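Local coordinates for phycocyanobilin lyase subunit beta (Nostoc sp. PCC 7120, PDB 5N3U), which is probably required for attaching the bilin chromophore to the phycocyanin protein CpcA, forming a lyase together with CpcE, at residues 126-129 against 130-133; 175-178 against 179-183; 185-188 against 189-192; 191-194 against 195-198. All coordinates share one frame; numbering follows the deposited sequence.

Contact 1. Residues 126-129 against 130-133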
loop_
_atom_site.group_PDB
_atom_site.type_symbol
_atom_site.label_atom_id
_atom_site.label_comp_id
_atom_site.label_asym_id
_atom_site.label_seq_id
_atom_site.Cartn_x
_atom_site.Cartn_y
_atom_site.Cartn_z
ATOM N N LEU B 126 15.590 25.519 16.745
ATOM C CA LEU B 126 16.678 24.624 17.007
ATOM C C LEU B 126 17.911 25.398 17.512
ATOM O O LEU B 126 18.221 26.468 17.027
ATOM C CB LEU B 126 17.092 23.929 15.774
ATOM C CG LEU B 126 16.037 22.986 15.188
ATOM C CD1 LEU B 126 16.528 22.475 13.843
ATOM C CD2 LEU B 126 15.628 21.907 16.175
ATOM N N GLU B 127 18.624 24.769 18.409
ATOM C CA GLU B 127 19.827 25.319 18.996
ATOM C C GLU B 127 20.920 25.383 17.933
ATOM O O GLU B 127 21.220 24.401 17.218
ATOM C CB GLU B 127 20.208 24.460 20.228
ATOM C CG GLU B 127 21.472 24.901 20.918
ATOM C CD GLU B 127 21.698 24.256 22.322
ATOM O OE1 GLU B 127 21.075 23.215 22.647
ATOM O OE2 GLU B 127 22.514 24.802 23.119
ATOM N N PHE B 128 21.565 26.531 17.869
ATOM C CA PHE B 128 22.604 26.831 16.894
ATOM C C PHE B 128 23.733 25.816 17.000
ATOM O O PHE B 128 24.141 25.442 18.114
ATOM C CB PHE B 128 23.115 28.235 17.132
ATOM C CG PHE B 128 24.186 28.649 16.242
ATOM C CD1 PHE B 128 25.469 28.213 16.463
ATOM C CD2 PHE B 128 23.921 29.460 15.142
ATOM C CE1 PHE B 128 26.501 28.501 15.579
ATOM C CE2 PHE B 128 24.957 29.796 14.261
ATOM C CZ PHE B 128 26.231 29.319 14.485
ATOM N N PRO B 129 24.255 25.389 15.869
ATOM C CA PRO B 129 23.915 25.742 14.482
ATOM C C PRO B 129 22.931 24.759 13.783
ATOM O O PRO B 129 22.852 24.790 12.594
ATOM C CB PRO B 129 25.230 25.612 13.791
ATOM C CG PRO B 129 25.843 24.450 14.481
ATOM C CD PRO B 129 25.253 24.318 15.866
ATOM N N ASP B 130 22.228 23.913 14.517
ATOM C CA ASP B 130 21.195 23.002 13.872
ATOM C C ASP B 130 20.168 23.860 13.129
ATOM O O ASP B 130 19.544 23.404 12.203
ATOM C CB ASP B 130 20.527 22.166 14.968
ATOM C CG ASP B 130 21.393 21.052 15.413
ATOM O OD1 ASP B 130 22.364 20.834 14.693
ATOM O OD2 ASP B 130 21.114 20.351 16.438
ATOM N N ASN B 131 19.935 25.117 13.549
ATOM C CA ASN B 131 19.034 25.993 12.799
ATOM C C ASN B 131 19.504 26.295 11.373
ATOM O O ASN B 131 18.704 26.604 10.510
ATOM C CB ASN B 131 18.797 27.304 13.565
ATOM C CG ASN B 131 20.084 28.078 13.689
ATOM O OD1 ASN B 131 21.100 27.526 14.102
ATOM N ND2 ASN B 131 20.073 29.303 13.240
ATOM N N GLN B 132 20.769 26.081 11.078
ATOM C CA GLN B 132 21.309 26.198 9.743
ATOM C C GLN B 132 21.396 24.856 9.030
ATOM O O GLN B 132 21.120 24.759 7.840
ATOM C CB GLN B 132 22.730 26.825 9.825
ATOM C CG GLN B 132 22.608 28.275 10.297
ATOM C CD GLN B 132 23.972 28.957 10.524
ATOM O OE1 GLN B 132 25.020 28.339 10.410
ATOM N NE2 GLN B 132 23.938 30.226 10.870
ATOM N N THR B 133 21.821 23.828 9.746
ATOM C CA THR B 133 21.989 22.476 9.205
ATOM C C THR B 133 20.574 21.907 8.791
ATOM O O THR B 133 20.405 21.279 7.806
ATOM C CB THR B 133 22.515 21.526 10.352
ATOM O OG1 THR B 133 23.722 22.029 10.858
ATOM C CG2 THR B 133 22.764 20.074 9.889
#
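Phe-128 and Asn-131 meet across a cis-proline turn that leads into helix 130-145 of the HEAT-repeat region, with Pro-129 at the N-cap position. The cis peptide bond between Phe-128 and Pro-129, together with their backbone angles and the bond from Asp-130 N to Glu-127 O (2.9 Å), fits a type VIa turn. The turn lays Pro-129 CB over one face of the Phe-128 ring, offset toward its rim. Asn-131 turns back toward the loop because its CG sits between the backbone N and the carbonyl carbon (chi1 64°), which carries OD1 to 3.2 Å from Phe-128 CA; its amide plane is inclined 46° to the phenyl ring. Gln-132, extended beyond CG, reaches another part of the same ring, NE2 lying 3.6 Å from Phe-128 CE2, and here amide and ring are more steeply inclined at 72°. On the other flank Leu-126 lies beside Asp-130, CB against CB, while its CD1 rests 3.6 Å from Asp-130 O. The carboxylate of Asp-130 serves the subunit interface: OD2 accepts from the backbone N of Leu-68 of the lyase alpha subunit, CpcE. Pro-129 O receives the first turn of the helix, taking Thr-133 N at 3.2 Å in the carbonyl plane, Gln-132 N at 2.9 Å from above that plane, and weakly Thr-133 OG1 at 3.4 Å.

Contact 2. Residues 175-178 against 179-183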
loop_
_atom_site.group_PDB
_atom_site.type_symbol
_atom_site.label_atom_id
_atom_site.label_comp_id
_atom_site.label_asym_id
_atom_site.label_seq_id
_atom_site.Cartn_x
_atom_site.Cartn_y
_atom_site.Cartn_z
ATOM N N HIS B 175 16.824 27.830 -7.179
ATOM C CA HIS B 175 16.873 28.441 -8.573
ATOM C C HIS B 175 17.366 27.508 -9.609
ATOM O O HIS B 175 16.727 27.258 -10.608
ATOM C CB HIS B 175 17.722 29.695 -8.602
ATOM C CG HIS B 175 17.086 30.840 -7.901
ATOM N ND1 HIS B 175 17.803 31.899 -7.390
ATOM C CD2 HIS B 175 15.786 31.086 -7.595
ATOM C CE1 HIS B 175 16.976 32.757 -6.816
ATOM N NE2 HIS B 175 15.745 32.286 -6.927
ATOM N N THR B 176 18.499 26.906 -9.329
ATOM C CA THR B 176 19.140 26.050 -10.284
ATOM C C THR B 176 18.285 24.868 -10.562
ATOM O O THR B 176 18.165 24.440 -11.740
ATOM C CB THR B 176 20.519 25.642 -9.759
ATOM O OG1 THR B 176 21.384 26.783 -9.820
ATOM C CG2 THR B 176 21.118 24.472 -10.532
ATOM N N ARG B 177 17.653 24.326 -9.491
ATOM C CA ARG B 177 16.939 23.104 -9.685
ATOM C C ARG B 177 15.668 23.397 -10.464
ATOM O O ARG B 177 15.275 22.643 -11.346
ATOM C CB ARG B 177 16.648 22.445 -8.336
ATOM C CG ARG B 177 15.824 21.208 -8.448
ATOM C CD ARG B 177 16.465 20.176 -9.271
ATOM N NE ARG B 177 15.566 19.080 -9.552
ATOM C CZ ARG B 177 15.598 18.353 -10.651
ATOM N NH1 ARG B 177 16.480 18.628 -11.611
ATOM N NH2 ARG B 177 14.746 17.362 -10.816
ATOM N N LEU B 178 15.047 24.474 -10.077
ATOM C CA LEU B 178 13.836 24.893 -10.676
ATOM C C LEU B 178 13.984 25.149 -12.184
ATOM O O LEU B 178 13.133 24.697 -12.949
ATOM C CB LEU B 178 13.322 26.128 -9.972
ATOM C CG LEU B 178 12.752 25.972 -8.572
ATOM C CD1 LEU B 178 12.324 27.254 -7.940
ATOM C CD2 LEU B 178 11.581 25.033 -8.510
ATOM N N LYS B 179 15.070 25.811 -12.614
ATOM C CA LYS B 179 15.330 25.971 -14.046
ATOM C C LYS B 179 15.484 24.623 -14.734
ATOM O O LYS B 179 14.900 24.425 -15.803
ATOM C CB LYS B 179 16.589 26.771 -14.311
ATOM C CG LYS B 179 16.528 28.226 -13.883
ATOM C CD LYS B 179 17.840 28.985 -14.176
ATOM C CE LYS B 179 18.411 29.724 -12.940
ATOM N NZ LYS B 179 17.527 30.791 -12.352
ATOM N N GLU B 180 16.250 23.692 -14.161
ATOM C CA GLU B 180 16.419 22.391 -14.791
ATOM C C GLU B 180 15.056 21.697 -14.916
ATOM O O GLU B 180 14.828 20.935 -15.860
ATOM C CB GLU B 180 17.302 21.422 -13.981
ATOM C CG GLU B 180 18.790 21.702 -13.781
ATOM C CD GLU B 180 19.309 21.151 -12.425
ATOM O OE1 GLU B 180 20.122 21.852 -11.752
ATOM O OE2 GLU B 180 18.864 20.043 -11.989
ATOM N N MET B 181 14.161 21.909 -13.947
ATOM C CA MET B 181 12.868 21.206 -13.996
ATOM C C MET B 181 11.894 21.842 -15.005
ATOM O O MET B 181 11.230 21.150 -15.784
ATOM C CB MET B 181 12.253 21.161 -12.583
ATOM C CG MET B 181 12.865 20.093 -11.699
ATOM S SD MET B 181 12.024 20.238 -10.103
ATOM C CE MET B 181 10.600 19.226 -10.534
ATOM N N LEU B 182 11.834 23.162 -14.998
ATOM C CA LEU B 182 11.119 23.906 -16.064
ATOM C C LEU B 182 11.558 23.513 -17.480
ATOM O O LEU B 182 10.726 23.433 -18.356
ATOM C CB LEU B 182 11.283 25.406 -15.895
ATOM C CG LEU B 182 10.328 26.256 -16.729
ATOM C CD1 LEU B 182 8.866 25.941 -16.478
ATOM C CD2 LEU B 182 10.566 27.715 -16.440
ATOM N N ALA B 183 12.844 23.242 -17.677
ATOM C CA ALA B 183 13.333 22.716 -18.936
ATOM C C ALA B 183 12.883 21.295 -19.160
ATOM O O ALA B 183 12.468 20.963 -20.263
ATOM C CB ALA B 183 14.851 22.770 -19.024
#
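Arg-177 lies along helix 171-184 over two residues of the next turn, Glu-180 and Met-181. Its CB leaves the backbone pointing away from residues 179-183, but the chain bends at the second torsion (chi2 60°) and swings the rest forward along the helix. CD comes 3.6 Å from Glu-180 OE2. NE passes 3.6 Å from Met-181 CG and donates to Ser-146 OG, tying the arginine to the loop after helix 130-145. CZ sits 3.4 Å from Met-181 CG, which lies over the centre of one guanidinium face. At the tip the two terminal nitrogens divide the neighbours: NH2 stays near Met-181 CG, while NH1 forms a salt bridge with Glu-180 OE2 at 2.8 Å. That bond lies close to the guanidinium plane but meets OE2 on its anti side, 28° out of the carboxylate plane, and the two flat groups are inclined 54° to each other.

This is an i to i+3 salt bridge set beside an i to i+4 packing contact on one alpha-helix, whose backbone bonds include Lys-179 N to His-175 O and Leu-182 N to Leu-178 O. Leu-178 and Met-181, both buried, touch Ile-158 of helix 151-163; the partly exposed Leu-182 packs on helix 188-198. The second carboxylate oxygen, Glu-180 OE1, rests 3.1 Å from the methyl Thr-176 CG2, while Thr-176 OG1 bonds to Gln-172 OE1. Lys-179 folds back beside His-175, its CG 3.4 Å from His-175 O and its NZ 3.9 Å from His-175 CB.

Contact 3. Residues 185-188 against 189-192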
loop_
_atom_site.group_PDB
_atom_site.type_symbol
_atom_site.label_atom_id
_atom_site.label_comp_id
_atom_site.label_asym_id
_atom_site.label_seq_id
_atom_site.Cartn_x
_atom_site.Cartn_y
_atom_site.Cartn_z
ATOM N N ASP B 185 10.540 19.065 -17.602
ATOM C CA ASP B 185 9.410 18.355 -17.078
ATOM C C ASP B 185 8.355 18.062 -18.168
ATOM O O ASP B 185 7.907 18.935 -18.878
ATOM C CB ASP B 185 8.824 19.029 -15.830
ATOM C CG ASP B 185 8.235 18.011 -14.869
ATOM O OD1 ASP B 185 7.142 17.460 -15.158
ATOM O OD2 ASP B 185 8.906 17.707 -13.847
ATOM N N ALA B 186 7.984 16.798 -18.243
ATOM C CA ALA B 186 6.906 16.337 -19.051
ATOM C C ALA B 186 5.569 17.035 -18.748
ATOM O O ALA B 186 4.779 17.185 -19.670
ATOM C CB ALA B 186 6.769 14.807 -18.865
ATOM N N GLU B 187 5.336 17.478 -17.498
ATOM C CA GLU B 187 4.007 17.816 -17.048
ATOM C C GLU B 187 3.787 19.299 -17.039
ATOM O O GLU B 187 4.538 20.047 -16.468
ATOM C CB GLU B 187 3.732 17.211 -15.654
ATOM C CG GLU B 187 3.710 15.703 -15.679
ATOM C CD GLU B 187 2.409 15.138 -16.211
ATOM O OE1 GLU B 187 1.440 15.928 -16.405
ATOM O OE2 GLU B 187 2.341 13.903 -16.398
ATOM N N LYS B 188 2.721 19.729 -17.695
ATOM C CA LYS B 188 2.386 21.132 -17.755
ATOM C C LYS B 188 2.040 21.647 -16.373
ATOM O O LYS B 188 2.338 22.771 -16.027
ATOM C CB LYS B 188 1.171 21.314 -18.651
ATOM C CG LYS B 188 1.419 22.069 -19.918
ATOM C CD LYS B 188 0.103 22.593 -20.515
ATOM C CE LYS B 188 -0.696 21.470 -21.157
ATOM N NZ LYS B 188 -1.910 22.036 -21.791
ATOM N N ALA B 189 1.393 20.807 -15.576
ATOM C CA ALA B 189 1.077 21.186 -14.205
ATOM C C ALA B 189 2.283 21.530 -13.350
ATOM O O ALA B 189 2.249 22.448 -12.528
ATOM C CB ALA B 189 0.295 20.078 -13.542
ATOM N N VAL B 190 3.330 20.777 -13.529
ATOM C CA VAL B 190 4.522 20.934 -12.734
ATOM C C VAL B 190 5.304 22.186 -13.204
ATOM O O VAL B 190 5.797 22.995 -12.397
ATOM C CB VAL B 190 5.360 19.628 -12.867
ATOM C CG1 VAL B 190 6.717 19.776 -12.262
ATOM C CG2 VAL B 190 4.618 18.430 -12.247
ATOM N N ARG B 191 5.415 22.333 -14.522
ATOM C CA ARG B 191 6.002 23.540 -15.120
ATOM C C ARG B 191 5.288 24.760 -14.620
ATOM O O ARG B 191 5.899 25.761 -14.237
ATOM C CB ARG B 191 5.880 23.494 -16.639
ATOM C CG ARG B 191 6.805 22.535 -17.321
ATOM C CD ARG B 191 6.989 22.962 -18.775
ATOM N NE ARG B 191 6.715 21.830 -19.630
ATOM C CZ ARG B 191 5.578 21.583 -20.295
ATOM N NH1 ARG B 191 4.545 22.417 -20.307
ATOM N NH2 ARG B 191 5.481 20.467 -20.998
ATOM N N ALA B 192 3.977 24.698 -14.589
ATOM C CA ALA B 192 3.228 25.853 -14.076
ATOM C C ALA B 192 3.512 26.167 -12.650
ATOM O O ALA B 192 3.466 27.333 -12.194
ATOM C CB ALA B 192 1.742 25.627 -14.248
HETATM O O HOH W 1 0.250 18.505 -16.380
#
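An Asx turn leads into helix 188-198: Asp-185 OD1 uses its anti lone pair to accept Glu-187 N at 3.0 Å, with Glu-187 at the N-cap position. The side chains of Val-190, from the first turn of the helix, and Asp-185 cross at about a right angle, Val-190 CG1 lying 3.4 Å from Asp-185 OD2, and Val-190 CG2 meets Glu-187 CB. Arg-191 bends back over the loop at its third torsion (chi3 -128°). Its NE donates to Asp-185 O at 3.2 Å, the oxygen tilted 28° from the guanidinium plane, and Glu-187 O and Lys-188 N lie over one face of the group; NH1 rests 3.2 Å from Lys-188 CG. Glu-187 O also accepts Arg-191 N. A water bridges side chain and helix start, donating a hydrogen bond to Glu-187 OE1 at 2.8 Å and accepting from Ala-189 N at 2.7 Å. Salt bridges join this corner to its surroundings: Asp-185 OD2 pairs with Arg-154 of helix 151-163, and Glu-187 OE1 with Lys-245 of the lyase alpha subunit, CpcE. Ala-189 and Ala-192 pack against CpcE, and the loop joins the consecutive helices 171-184 and 188-198.

Contact 4. Residues 191-194 against 195-198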
loop_
_atom_site.group_PDB
_atom_site.type_symbol
_atom_site.label_atom_id
_atom_site.label_comp_id
_atom_site.label_asym_id
_atom_site.label_seq_id
_atom_site.Cartn_x
_atom_site.Cartn_y
_atom_site.Cartn_z
ATOM N N ARG B 191 5.415 22.333 -14.522
ATOM C CA ARG B 191 6.002 23.540 -15.120
ATOM C C ARG B 191 5.288 24.760 -14.620
ATOM O O ARG B 191 5.899 25.761 -14.237
ATOM C CB ARG B 191 5.880 23.494 -16.639
ATOM C CG ARG B 191 6.805 22.535 -17.321
ATOM C CD ARG B 191 6.989 22.962 -18.775
ATOM N NE ARG B 191 6.715 21.830 -19.630
ATOM C CZ ARG B 191 5.578 21.583 -20.295
ATOM N NH1 ARG B 191 4.545 22.417 -20.307
ATOM N NH2 ARG B 191 5.481 20.467 -20.998
ATOM N N ALA B 192 3.977 24.698 -14.589
ATOM C CA ALA B 192 3.228 25.853 -14.076
ATOM C C ALA B 192 3.512 26.167 -12.650
ATOM O O ALA B 192 3.466 27.333 -12.194
ATOM C CB ALA B 192 1.742 25.627 -14.248
ATOM N N ARG B 193 3.706 25.127 -11.863
ATOM C CA ARG B 193 3.911 25.362 -10.462
ATOM C C ARG B 193 5.316 25.890 -10.285
ATOM O O ARG B 193 5.560 26.652 -9.389
ATOM C CB ARG B 193 3.673 24.093 -9.631
ATOM C CG ARG B 193 3.741 24.347 -8.138
ATOM C CD ARG B 193 2.627 25.279 -7.719
ATOM N NE ARG B 193 2.695 25.633 -6.350
ATOM C CZ ARG B 193 3.612 26.466 -5.867
ATOM N NH1 ARG B 193 4.575 26.960 -6.630
ATOM N NH2 ARG B 193 3.618 26.740 -4.577
ATOM N N ILE B 194 6.235 25.449 -11.129
ATOM C CA ILE B 194 7.585 26.021 -11.093
ATOM C C ILE B 194 7.527 27.546 -11.350
ATOM O O ILE B 194 7.995 28.348 -10.524
ATOM C CB ILE B 194 8.485 25.332 -12.113
ATOM C CG1 ILE B 194 8.826 23.897 -11.641
ATOM C CG2 ILE B 194 9.791 26.118 -12.353
ATOM C CD1 ILE B 194 9.333 22.980 -12.713
ATOM N N LEU B 195 6.870 27.928 -12.453
ATOM C CA LEU B 195 6.599 29.350 -12.757
ATOM C C LEU B 195 6.020 30.119 -11.630
ATOM O O LEU B 195 6.478 31.187 -11.364
ATOM C CB LEU B 195 5.654 29.504 -13.940
ATOM C CG LEU B 195 6.285 29.006 -15.247
ATOM C CD1 LEU B 195 5.191 28.874 -16.309
ATOM C CD2 LEU B 195 7.453 29.893 -15.698
ATOM N N LEU B 196 5.013 29.587 -10.940
ATOM C CA LEU B 196 4.489 30.259 -9.797
ATOM C C LEU B 196 5.557 30.391 -8.713
ATOM O O LEU B 196 5.588 31.406 -8.019
ATOM C CB LEU B 196 3.295 29.532 -9.177
ATOM C CG LEU B 196 2.637 30.156 -7.959
ATOM C CD1 LEU B 196 2.168 31.576 -8.279
ATOM C CD2 LEU B 196 1.441 29.341 -7.527
ATOM N N ALA B 197 6.387 29.362 -8.534
ATOM C CA ALA B 197 7.420 29.444 -7.485
ATOM C C ALA B 197 8.460 30.515 -7.894
ATOM O O ALA B 197 8.742 31.403 -7.087
ATOM C CB ALA B 197 8.090 28.100 -7.227
ATOM N N GLN B 198 8.987 30.451 -9.134
ATOM C CA GLN B 198 9.933 31.487 -9.629
ATOM C C GLN B 198 9.477 32.914 -9.386
ATOM O O GLN B 198 10.265 33.754 -9.005
ATOM C CB GLN B 198 10.237 31.309 -11.091
ATOM C CG GLN B 198 11.336 30.302 -11.305
ATOM C CD GLN B 198 11.249 29.605 -12.636
ATOM O OE1 GLN B 198 10.226 29.682 -13.328
ATOM N NE2 GLN B 198 12.326 28.918 -13.018
#
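Ile-194 O accepts Gln-198 N at 2.7 Å, nearly in line with the carbonyl bond, in the last turn of helix 188-198. The side chains of the same pair lie alongside each other and point the same way: the Gln-198 amide, on a chain extended beyond CG, comes against the methyl Ile-194 CG2, with OE1 3.7 Å from it. Arg-193 leaves another side of the helix. Its CG is anti to the backbone N (chi1 -174°) and the chain bends at the next torsion, which brings the guanidinium forward beside Leu-196 and Ala-197. Leu-196 CD2 stands over one face, offset toward the rim and 4.0 Å from Arg-193 CZ, whereas the backbone of Ala-197 lies at the edge, its N 3.6 Å from Arg-193 NH1.

The segments form regular alpha-helix, with Leu-195 N bonded to Arg-191 O at 3.0 Å and Leu-196 N to Ala-192 O at the same length; this last helix packs between helices 151-163 and 171-184 of its own chain and the lyase alpha subunit, CpcE. Arg-193 joins both sides, its NH2 forming a salt bridge with Asp-273 of CpcE and a hydrogen bond with Gln-162 of helix 151-163, two partners taken from different chains. Leu-195 and Leu-196 also pack on CpcE, touching its Ile-261 and Met-269. Leu-195 CG lies close over its own helix, 3.4 Å from Arg-191 O.

In the fold
Contacts 2, 3 and 4 cluster at the C-terminal end of the chain, their centres 9 to 11 Å apart, while contact 1 lies 28 to 34 Å from each, centre to centre. Contacts 3 and 4 share Arg-191 and Ala-192 on helix 188-198. Contact 2, on the preceding helix 171-184, packs against both: Ile-194 CD1 lies 3.4 Å from Met-181 CB, and Leu-182 CD1 lies 3.7 Å from Arg-191 O. Although contact 1 is separate, with its nearest atoms about 16 Å from contact 2, it also meets the lyase alpha subunit, CpcE, as contacts 3 and 4 do; contact 2 touches no other chain of the assembly. Three of the four therefore border the CpcE-CpcF interface.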